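Local coordinates for putative glycosyl hydrolase (Bacteroides thetaiotaomicron VPI-5482, PDB 3K11), which is of unproven function but is probably a hydrolase acting on glycosidic substrates, at residues 153-158 with 212-217; 89-94 with 104-109; 142-147 with 175-180. All coordinates share one frame; numbering follows the deposited sequence.

Interaction 1: residues 153-158 with 212-217; sequences AMIKLR and AQMSRY
Ile-155 lies against Gln-213 and Met-214. Its CG2 methyl, anti to the backbone N, sits 3.7 Å from Gln-213 CB, and the two side chains lie alongside each other, pointing opposite ways. CD1 comes within 3.7 Å of the selenium of Met-214, a selenomethionine whose chain is roughly perpendicular to that of Ile-155, and still brushes Gln-213 CB. CG2 also packs on Tyr-217, 3.9 Å from its CB.

Lys-156 crosses Gln-213 steeply, its CG 3.7 Å from Gln-213 OE1. The amide is fixed from its own helix: Arg-216 NH1 donates to a lone pair of Gln-213 OE1 in the carbonyl plane (2.9 Å). The same NH1 donates to a water that in turn donates to Lys-156 O, bridging the helices.

At the C-terminal end, Arg-158 NE gives Tyr-217 OH a bent hydrogen bond (3.0 Å, 139° at the hydrogen), with guanidinium and ring planes 68° apart. Tyr-217 OH also bonds Asp-167, while Arg-158 NH1 reaches the carbonyls of Glu-162 and Leu-164.

The axes of segments 153-158 and 212-217, on helices 148-160 and 202-217, come within 9.4 Å at 32°: near-parallel packing of helices separated in sequence by helix 167-180, consistent with the largely helical six-hairpin fold. Helix 167-180 packs on Met-214 and Tyr-217, and Lys-156 NZ forms a salt bridge with Glu-277 of helix 265-281 and a hydrogen bond with Ser-89 of helix 82-98.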
loop_
_atom_site.group_PDB
_atom_site.type_symbol
_atom_site.label_atom_id
_atom_site.label_comp_id
_atom_site.label_asym_id
_atom_site.label_seq_id
_atom_site.Cartn_x
_atom_site.Cartn_y
_atom_site.Cartn_z
ATOM N N ALA A 153 -1.651 -25.297 28.149
ATOM C CA ALA A 153 -2.846 -25.092 28.994
ATOM C C ALA A 153 -2.932 -26.049 30.185
ATOM O O ALA A 153 -3.360 -25.647 31.280
ATOM C CB ALA A 153 -4.104 -25.189 28.154
HETATM N N MSE A 154 -2.538 -27.313 29.982
HETATM C CA MSE A 154 -2.565 -28.310 31.056
HETATM C C MSE A 154 -1.575 -27.950 32.153
HETATM O O MSE A 154 -1.885 -28.078 33.315
HETATM C CB MSE A 154 -2.248 -29.697 30.518
HETATM C CG MSE A 154 -3.403 -30.280 29.733
HETATM SE SE MSE A 154 -2.936 -32.069 29.083
HETATM C CE MSE A 154 -4.648 -32.501 28.319
ATOM N N ILE A 155 -0.366 -27.505 31.767
ATOM C CA ILE A 155 0.602 -26.999 32.754
ATOM C C ILE A 155 0.029 -25.804 33.538
ATOM O O ILE A 155 0.019 -25.803 34.771
ATOM C CB ILE A 155 1.911 -26.602 32.078
ATOM C CG1 ILE A 155 2.647 -27.851 31.558
ATOM C CG2 ILE A 155 2.822 -25.862 33.065
ATOM C CD1 ILE A 155 3.706 -27.484 30.398
ATOM N N LYS A 156 -0.541 -24.830 32.825
ATOM C CA LYS A 156 -1.109 -23.672 33.468
ATOM C C LYS A 156 -2.147 -24.020 34.513
ATOM O O LYS A 156 -2.108 -23.513 35.639
ATOM C CB LYS A 156 -1.733 -22.748 32.445
ATOM C CG LYS A 156 -0.734 -21.983 31.585
ATOM C CD LYS A 156 -1.475 -21.330 30.453
ATOM C CE LYS A 156 -0.625 -20.375 29.631
ATOM N NZ LYS A 156 -1.394 -19.776 28.492
ATOM N N LEU A 157 -3.060 -24.926 34.180
ATOM C CA LEU A 157 -4.102 -25.268 35.146
ATOM C C LEU A 157 -3.584 -26.164 36.268
ATOM O O LEU A 157 -3.942 -25.981 37.426
ATOM C CB LEU A 157 -5.323 -25.889 34.463
ATOM C CG LEU A 157 -6.585 -26.017 35.349
ATOM C CD1 LEU A 157 -6.990 -24.659 35.927
ATOM C CD2 LEU A 157 -7.742 -26.582 34.521
ATOM N N ARG A 158 -2.708 -27.109 35.942
ATOM C CA ARG A 158 -2.200 -27.959 36.981
ATOM C C ARG A 158 -1.401 -27.176 38.017
ATOM O O ARG A 158 -1.425 -27.505 39.210
ATOM C CB ARG A 158 -1.375 -29.109 36.427
ATOM C CG ARG A 158 -0.905 -30.045 37.529
ATOM C CD ARG A 158 -0.561 -31.414 36.981
ATOM N NE ARG A 158 0.335 -32.040 37.940
ATOM C CZ ARG A 158 -0.049 -32.524 39.102
ATOM N NH1 ARG A 158 -1.332 -32.570 39.440
ATOM N NH2 ARG A 158 0.866 -33.003 39.938
ATOM N N ALA A 212 8.374 -22.576 27.824
ATOM C CA ALA A 212 8.291 -21.553 28.867
ATOM C C ALA A 212 7.498 -22.037 30.108
ATOM O O ALA A 212 7.942 -21.869 31.253
ATOM C CB ALA A 212 7.698 -20.217 28.287
ATOM N N GLN A 213 6.355 -22.676 29.890
ATOM C CA GLN A 213 5.569 -23.180 31.014
ATOM C C GLN A 213 6.237 -24.330 31.731
ATOM O O GLN A 213 6.139 -24.434 32.965
ATOM C CB GLN A 213 4.149 -23.553 30.553
ATOM C CG GLN A 213 3.263 -22.314 30.289
ATOM C CD GLN A 213 2.931 -21.548 31.527
ATOM O OE1 GLN A 213 2.795 -22.115 32.602
ATOM N NE2 GLN A 213 2.802 -20.231 31.403
HETATM N N MSE A 214 6.911 -25.202 30.994
HETATM C CA MSE A 214 7.634 -26.305 31.636
HETATM C C MSE A 214 8.707 -25.787 32.571
HETATM O O MSE A 214 9.035 -26.477 33.549
HETATM C CB MSE A 214 8.320 -27.261 30.667
HETATM C CG MSE A 214 7.580 -28.413 30.194
HETATM SE SE MSE A 214 6.623 -29.513 31.412
HETATM C CE MSE A 214 7.743 -30.920 31.777
ATOM N N SER A 215 9.259 -24.591 32.307
ATOM C CA SER A 215 10.220 -24.016 33.252
ATOM C C SER A 215 9.583 -23.775 34.612
ATOM O O SER A 215 10.280 -23.759 35.613
ATOM C CB SER A 215 10.845 -22.712 32.721
ATOM O OG SER A 215 10.012 -21.598 32.954
ATOM N N ARG A 216 8.267 -23.580 34.649
ATOM C CA ARG A 216 7.508 -23.370 35.878
ATOM C C ARG A 216 7.084 -24.687 36.521
ATOM O O ARG A 216 6.883 -24.772 37.746
ATOM C CB ARG A 216 6.230 -22.557 35.598
ATOM C CG ARG A 216 6.437 -21.195 34.963
ATOM C CD ARG A 216 5.117 -20.513 34.671
ATOM N NE ARG A 216 4.395 -20.283 35.918
ATOM C CZ ARG A 216 3.079 -20.472 36.126
ATOM N NH1 ARG A 216 2.230 -20.921 35.179
ATOM N NH2 ARG A 216 2.597 -20.212 37.333
ATOM N N TYR A 217 6.969 -25.722 35.699
ATOM C CA TYR A 217 6.409 -27.019 36.128
ATOM C C TYR A 217 7.453 -27.987 36.621
ATOM O O TYR A 217 7.192 -28.767 37.546
ATOM C CB TYR A 217 5.675 -27.644 34.955
ATOM C CG TYR A 217 4.854 -28.876 35.253
ATOM C CD1 TYR A 217 3.547 -28.771 35.707
ATOM C CD2 TYR A 217 5.348 -30.126 34.986
ATOM C CE1 TYR A 217 2.783 -29.870 35.938
ATOM C CE2 TYR A 217 4.606 -31.232 35.198
ATOM C CZ TYR A 217 3.326 -31.118 35.711
ATOM O OH TYR A 217 2.567 -32.260 35.906
HETATM O O HOH W 1 -0.638 -21.373 35.967
#

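Interaction 2: residues 89-94 with 104-109; sequences SALIAA and TDYVQN
Leu-91 and Ile-92 face Thr-104, Tyr-106 and Val-107 across two helical segments whose axes approach to 8.8 Å and run broadly antiparallel, at 141°, with the CA atoms of Ile-92 and Thr-104 only 5.6 Å apart. No hydrogen bond crosses the interface, so the association rests on the fit of apolar surfaces.

Leu-91 makes two separate contacts. Its CB packs on the CG2 methyl of Val-107 at 3.6 Å, while CD1 reaches the Tyr-106 ring, 3.3 Å from CD1 of that tyrosine and slightly farther from CE1. This close approach puts the leucine methyl beside one ring bond, and the methyl comes in obliquely. The tyrosine's CG stands anti to its backbone N (chi1 175°), which brings the CD1/CE1 side of the ring to the leucine's CD1 methyl.

The arrangement is an antiparallel helical hairpin: helix 82-98 and helix 101-128 succeed each other through a very short connection, and the contact lies close to that turn. Such a hairpin is consistent with the alpha/alpha barrel of the six-hairpin clan to which family 88 belongs.

Nearest the turn, Thr-104 offers its CG2 methyl to the backbone of Ile-92, 4.0 Å from CA. Its OG1 makes a weak hydrogen bond to Lys-101 O, within its own helix. Val-107 divides its branches: CG2 serves Leu-91, whereas CG1 makes only a loose contact with Ile-92, 4.4 Å from CG1 of the isoleucine.

Beyond the pair, the phenolic oxygen of Tyr-106 is hydrogen-bonded to Thr-47 and Trp-84, which anchors the far end of the ring. Phe-40 of helix 29-45 packs on Leu-91, and Leu-157 of helix 148-160 packs on Val-107.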
loop_
_atom_site.group_PDB
_atom_site.type_symbol
_atom_site.label_atom_id
_atom_site.label_comp_id
_atom_site.label_asym_id
_atom_site.label_seq_id
_atom_site.Cartn_x
_atom_site.Cartn_y
_atom_site.Cartn_z
ATOM N N SER A 89 -6.468 -22.258 27.213
ATOM C CA SER A 89 -5.706 -21.123 27.781
ATOM C C SER A 89 -6.569 -19.882 27.908
ATOM O O SER A 89 -6.498 -19.173 28.926
ATOM C CB SER A 89 -4.421 -20.808 26.965
ATOM O OG SER A 89 -3.320 -21.657 27.346
ATOM N N ALA A 90 -7.382 -19.617 26.889
ATOM C CA ALA A 90 -8.322 -18.486 26.922
ATOM C C ALA A 90 -9.263 -18.524 28.112
ATOM O O ALA A 90 -9.501 -17.501 28.803
ATOM C CB ALA A 90 -9.120 -18.451 25.630
ATOM N N LEU A 91 -9.841 -19.696 28.347
ATOM C CA LEU A 91 -10.820 -19.870 29.439
ATOM C C LEU A 91 -10.193 -19.817 30.820
ATOM O O LEU A 91 -10.818 -19.311 31.776
ATOM C CB LEU A 91 -11.591 -21.179 29.226
ATOM C CG LEU A 91 -12.584 -21.127 28.047
ATOM C CD1 LEU A 91 -13.110 -22.548 27.712
ATOM C CD2 LEU A 91 -13.735 -20.089 28.283
ATOM N N ILE A 92 -8.960 -20.315 30.950
ATOM C CA ILE A 92 -8.210 -20.136 32.192
ATOM C C ILE A 92 -8.067 -18.640 32.463
ATOM O O ILE A 92 -8.294 -18.145 33.569
ATOM C CB ILE A 92 -6.843 -20.831 32.121
ATOM C CG1 ILE A 92 -7.000 -22.352 32.090
ATOM C CG2 ILE A 92 -5.912 -20.425 33.323
ATOM C CD1 ILE A 92 -5.731 -23.074 31.587
ATOM N N ALA A 93 -7.715 -17.893 31.425
ATOM C CA ALA A 93 -7.558 -16.458 31.582
ATOM C C ALA A 93 -8.881 -15.773 31.866
ATOM O O ALA A 93 -8.946 -14.879 32.725
ATOM C CB ALA A 93 -6.890 -15.835 30.329
ATOM N N ALA A 94 -9.936 -16.179 31.156
ATOM C CA ALA A 94 -11.250 -15.568 31.344
ATOM C C ALA A 94 -11.763 -15.779 32.779
ATOM O O ALA A 94 -12.391 -14.872 33.362
ATOM C CB ALA A 94 -12.242 -16.073 30.325
ATOM N N THR A 104 -13.355 -22.032 34.062
ATOM C CA THR A 104 -12.368 -23.022 34.487
ATOM C C THR A 104 -13.023 -24.383 34.753
ATOM O O THR A 104 -12.375 -25.421 34.550
ATOM C CB THR A 104 -11.510 -22.571 35.652
ATOM O OG1 THR A 104 -12.301 -21.816 36.556
ATOM C CG2 THR A 104 -10.303 -21.734 35.153
ATOM N N ASP A 105 -14.293 -24.408 35.154
ATOM C CA ASP A 105 -15.001 -25.695 35.311
ATOM C C ASP A 105 -14.984 -26.467 33.994
ATOM O O ASP A 105 -14.837 -27.697 33.971
ATOM C CB ASP A 105 -16.460 -25.500 35.680
ATOM C CG ASP A 105 -16.666 -25.025 37.128
ATOM O OD1 ASP A 105 -15.689 -24.994 37.911
ATOM O OD2 ASP A 105 -17.825 -24.657 37.440
ATOM N N TYR A 106 -15.163 -25.748 32.894
ATOM C CA TYR A 106 -15.110 -26.356 31.572
ATOM C C TYR A 106 -13.773 -27.013 31.302
ATOM O O TYR A 106 -13.705 -28.118 30.788
ATOM C CB TYR A 106 -15.375 -25.271 30.510
ATOM C CG TYR A 106 -15.245 -25.731 29.086
ATOM C CD1 TYR A 106 -14.017 -25.664 28.425
ATOM C CD2 TYR A 106 -16.343 -26.192 28.371
ATOM C CE1 TYR A 106 -13.884 -26.064 27.114
ATOM C CE2 TYR A 106 -16.213 -26.602 27.030
ATOM C CZ TYR A 106 -14.965 -26.535 26.426
ATOM O OH TYR A 106 -14.778 -26.926 25.137
ATOM N N VAL A 107 -12.691 -26.297 31.595
ATOM C CA VAL A 107 -11.356 -26.791 31.322
ATOM C C VAL A 107 -11.061 -27.957 32.243
ATOM O O VAL A 107 -10.531 -28.981 31.827
ATOM C CB VAL A 107 -10.293 -25.683 31.467
ATOM C CG1 VAL A 107 -8.936 -26.218 31.041
ATOM C CG2 VAL A 107 -10.667 -24.429 30.562
ATOM N N GLN A 108 -11.388 -27.791 33.520
ATOM C CA GLN A 108 -11.265 -28.900 34.476
ATOM C C GLN A 108 -11.948 -30.163 33.947
ATOM O O GLN A 108 -11.369 -31.247 33.924
ATOM C CB GLN A 108 -11.886 -28.497 35.817
ATOM C CG GLN A 108 -11.076 -27.489 36.643
ATOM C CD GLN A 108 -9.950 -28.133 37.425
ATOM O OE1 GLN A 108 -9.841 -29.355 37.456
ATOM N NE2 GLN A 108 -9.125 -27.321 38.079
ATOM N N ASN A 109 -13.190 -30.008 33.513
ATOM C CA ASN A 109 -13.972 -31.131 33.075
ATOM C C ASN A 109 -13.356 -31.831 31.874
ATOM O O ASN A 109 -13.222 -33.053 31.876
ATOM C CB ASN A 109 -15.382 -30.678 32.772
ATOM C CG ASN A 109 -16.226 -31.770 32.204
ATOM O OD1 ASN A 109 -16.365 -31.887 30.989
ATOM N ND2 ASN A 109 -16.793 -32.601 33.079
#

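Interaction 3: residues 142-147 with 175-180; sequences HALDDA and DFIINK. With EDO (1,2-ethanediol), chain I.
Phe-176 presses the outer end of its ring against the His-142/Ala-143 peptide, with CZ 3.3 Å from both His-142 C and Ala-143 N. The peptide meets the ring obliquely, whereas Leu-144 N lies at the ring edge near its plane. With CG anti to the backbone N (chi1 173°), the phenyl projects from its helix toward this loop.

Beside it, Leu-144 and Ile-177 lie nearly perpendicular to each other, the CD2 methyl of the leucine 3.8 Å from Ile-177 CG1. Ala-147 completes the apolar patch, its CB 4.0 Å from that same CG1.

The loop is held in shape by its own bonds. Asp-146 OD2 accepts His-142 N through its anti lone pair (2.9 Å, 169° at the hydrogen), while OD1 takes a bond from Gln-137; Ala-143 O receives Asp-146 N in the 3-10 turn. In one of two conformers, and so less certainly, Asp-145 bonds both hydroxyls of a 1,2-ethanediol, probably from the crystallisation liquor, that Arg-191 also bonds.

This is plain structural packing: a loop with a 3-10 turn, joining helix 133-139 to the N-cap of helix 148-160 (Ala-147), rests on the C-terminal part of helix 167-180. Helix 202-217 touches both partners through Met-206 on Leu-144 and Ala-210 on Ile-177.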
loop_
_atom_site.group_PDB
_atom_site.type_symbol
_atom_site.label_atom_id
_atom_site.label_comp_id
_atom_site.label_asym_id
_atom_site.label_seq_id
_atom_site.Cartn_x
_atom_site.Cartn_y
_atom_site.Cartn_z
ATOM N N HIS A 142 2.907 -36.421 16.617
ATOM C CA HIS A 142 3.967 -36.432 15.631
ATOM C C HIS A 142 4.429 -35.061 15.166
ATOM O O HIS A 142 5.336 -34.997 14.356
ATOM C CB HIS A 142 3.536 -37.241 14.418
ATOM C CG HIS A 142 3.338 -38.678 14.733
ATOM N ND1 HIS A 142 2.123 -39.308 14.611
ATOM C CD2 HIS A 142 4.193 -39.599 15.222
ATOM C CE1 HIS A 142 2.246 -40.566 14.995
ATOM N NE2 HIS A 142 3.490 -40.767 15.372
ATOM N N ALA A 143 3.873 -33.981 15.710
ATOM C CA ALA A 143 4.205 -32.619 15.288
ATOM C C ALA A 143 3.856 -31.724 16.449
ATOM O O ALA A 143 3.055 -32.097 17.281
ATOM C CB ALA A 143 3.398 -32.232 14.055
ATOM N N LEU A 144 4.458 -30.549 16.535
ATOM C CA LEU A 144 4.154 -29.631 17.622
ATOM C C LEU A 144 2.652 -29.262 17.679
ATOM O O LEU A 144 2.112 -28.985 18.774
ATOM C CB LEU A 144 4.996 -28.365 17.501
ATOM C CG LEU A 144 6.490 -28.457 17.671
ATOM C CD1 LEU A 144 7.008 -27.056 17.478
ATOM C CD2 LEU A 144 6.812 -28.973 19.079
ATOM N N ASP A 145 2.003 -29.274 16.507
ATOM C CA ASP A 145 0.533 -29.082 16.369
ATOM C C ASP A 145 -0.278 -30.049 17.150
ATOM O O ASP A 145 -1.436 -29.772 17.447
ATOM C CB ASP A 145 0.058 -29.374 14.952
ATOM C CG ASP A 145 0.382 -28.303 14.000
ATOM O OD1 ASP A 145 0.866 -27.241 14.428
ATOM O OD2 ASP A 145 0.115 -28.535 12.809
ATOM N N ASP A 146 0.311 -31.201 17.411
ATOM C CA ASP A 146 -0.372 -32.289 18.144
ATOM C C ASP A 146 -0.171 -32.171 19.637
ATOM O O ASP A 146 -0.737 -32.965 20.356
ATOM C CB ASP A 146 0.208 -33.644 17.726
ATOM C CG ASP A 146 -0.105 -34.021 16.296
ATOM O OD1 ASP A 146 -1.104 -33.506 15.738
ATOM O OD2 ASP A 146 0.612 -34.898 15.759
ATOM N N ALA A 147 0.631 -31.210 20.123
ATOM C CA ALA A 147 1.077 -31.228 21.509
ATOM C C ALA A 147 1.163 -29.914 22.232
ATOM O O ALA A 147 0.734 -29.794 23.379
ATOM C CB ALA A 147 2.472 -31.934 21.592
ATOM N N ASP A 175 7.748 -34.706 26.327
ATOM C CA ASP A 175 8.809 -35.578 25.843
ATOM C C ASP A 175 8.871 -35.484 24.321
ATOM O O ASP A 175 9.960 -35.385 23.723
ATOM C CB ASP A 175 8.541 -37.008 26.235
ATOM C CG ASP A 175 9.619 -37.988 25.706
ATOM O OD1 ASP A 175 10.809 -37.719 25.814
ATOM O OD2 ASP A 175 9.254 -39.045 25.207
ATOM N N PHE A 176 7.709 -35.530 23.667
ATOM C CA PHE A 176 7.706 -35.328 22.199
ATOM C C PHE A 176 8.327 -33.983 21.782
ATOM O O PHE A 176 9.179 -33.913 20.894
ATOM C CB PHE A 176 6.322 -35.459 21.550
ATOM C CG PHE A 176 6.366 -35.072 20.106
ATOM C CD1 PHE A 176 6.784 -35.984 19.159
ATOM C CD2 PHE A 176 6.089 -33.788 19.722
ATOM C CE1 PHE A 176 6.906 -35.588 17.845
ATOM C CE2 PHE A 176 6.251 -33.401 18.403
ATOM C CZ PHE A 176 6.685 -34.299 17.500
ATOM N N ILE A 177 7.840 -32.907 22.370
ATOM C CA ILE A 177 8.291 -31.568 22.006
ATOM C C ILE A 177 9.792 -31.443 22.135
ATOM O O ILE A 177 10.484 -31.012 21.192
ATOM C CB ILE A 177 7.574 -30.494 22.876
ATOM C CG1 ILE A 177 6.071 -30.465 22.538
ATOM C CG2 ILE A 177 8.187 -29.062 22.713
ATOM C CD1 ILE A 177 5.238 -29.737 23.558
ATOM N N ILE A 178 10.306 -31.812 23.309
ATOM C CA ILE A 178 11.683 -31.470 23.643
ATOM C C ILE A 178 12.696 -32.461 23.143
ATOM O O ILE A 178 13.846 -32.074 22.864
ATOM C CB ILE A 178 11.849 -31.188 25.182
ATOM C CG1 ILE A 178 12.925 -30.120 25.395
ATOM C CG2 ILE A 178 12.072 -32.515 25.963
ATOM C CD1 ILE A 178 12.516 -28.718 24.959
ATOM N N ASN A 179 12.293 -33.713 22.986
ATOM C CA ASN A 179 13.190 -34.758 22.557
ATOM C C ASN A 179 12.974 -35.376 21.171
ATOM O O ASN A 179 13.905 -35.928 20.612
ATOM C CB ASN A 179 13.114 -35.911 23.560
ATOM C CG ASN A 179 13.582 -35.519 24.941
ATOM O OD1 ASN A 179 14.600 -34.883 25.067
ATOM N ND2 ASN A 179 12.884 -35.954 25.969
ATOM N N LYS A 180 11.763 -35.338 20.641
ATOM C CA LYS A 180 11.456 -35.988 19.390
ATOM C C LYS A 180 11.209 -35.084 18.192
ATOM O O LYS A 180 11.528 -35.449 17.062
ATOM C CB LYS A 180 10.255 -36.863 19.606
ATOM C CG LYS A 180 10.532 -37.957 20.646
ATOM C CD LYS A 180 9.361 -38.905 20.710
ATOM C CE LYS A 180 9.603 -40.024 21.757
ATOM N NZ LYS A 180 8.399 -40.942 21.884
HETATM C C1 EDO I . -0.350 -25.239 12.295
HETATM O O1 EDO I . 0.934 -24.934 12.830
HETATM C C2 EDO I . -0.170 -25.587 10.830
HETATM O O2 EDO I . 0.199 -26.944 10.777
#

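From the N terminus, interaction 2 comes first, closing the short turn between helices 82-98 and 101-128 before either other contact opens. Interaction 3 opens next, in the loop ahead of helix 148-160, and interaction 1 opens on that helix; residues 175-180 then close interaction 3 and residues 212-217 close interaction 1, so these two cross. Helix 148-160 binds the set together: through it interaction 1 touches interaction 2, packing against helices 82-98 and 101-128, with Ala-153 O 3.5 Å from Ile-92 CD1. Interaction 3 touches neither, its nearest atoms lying about 7 Å from interaction 1 and about 10 Å from interaction 2.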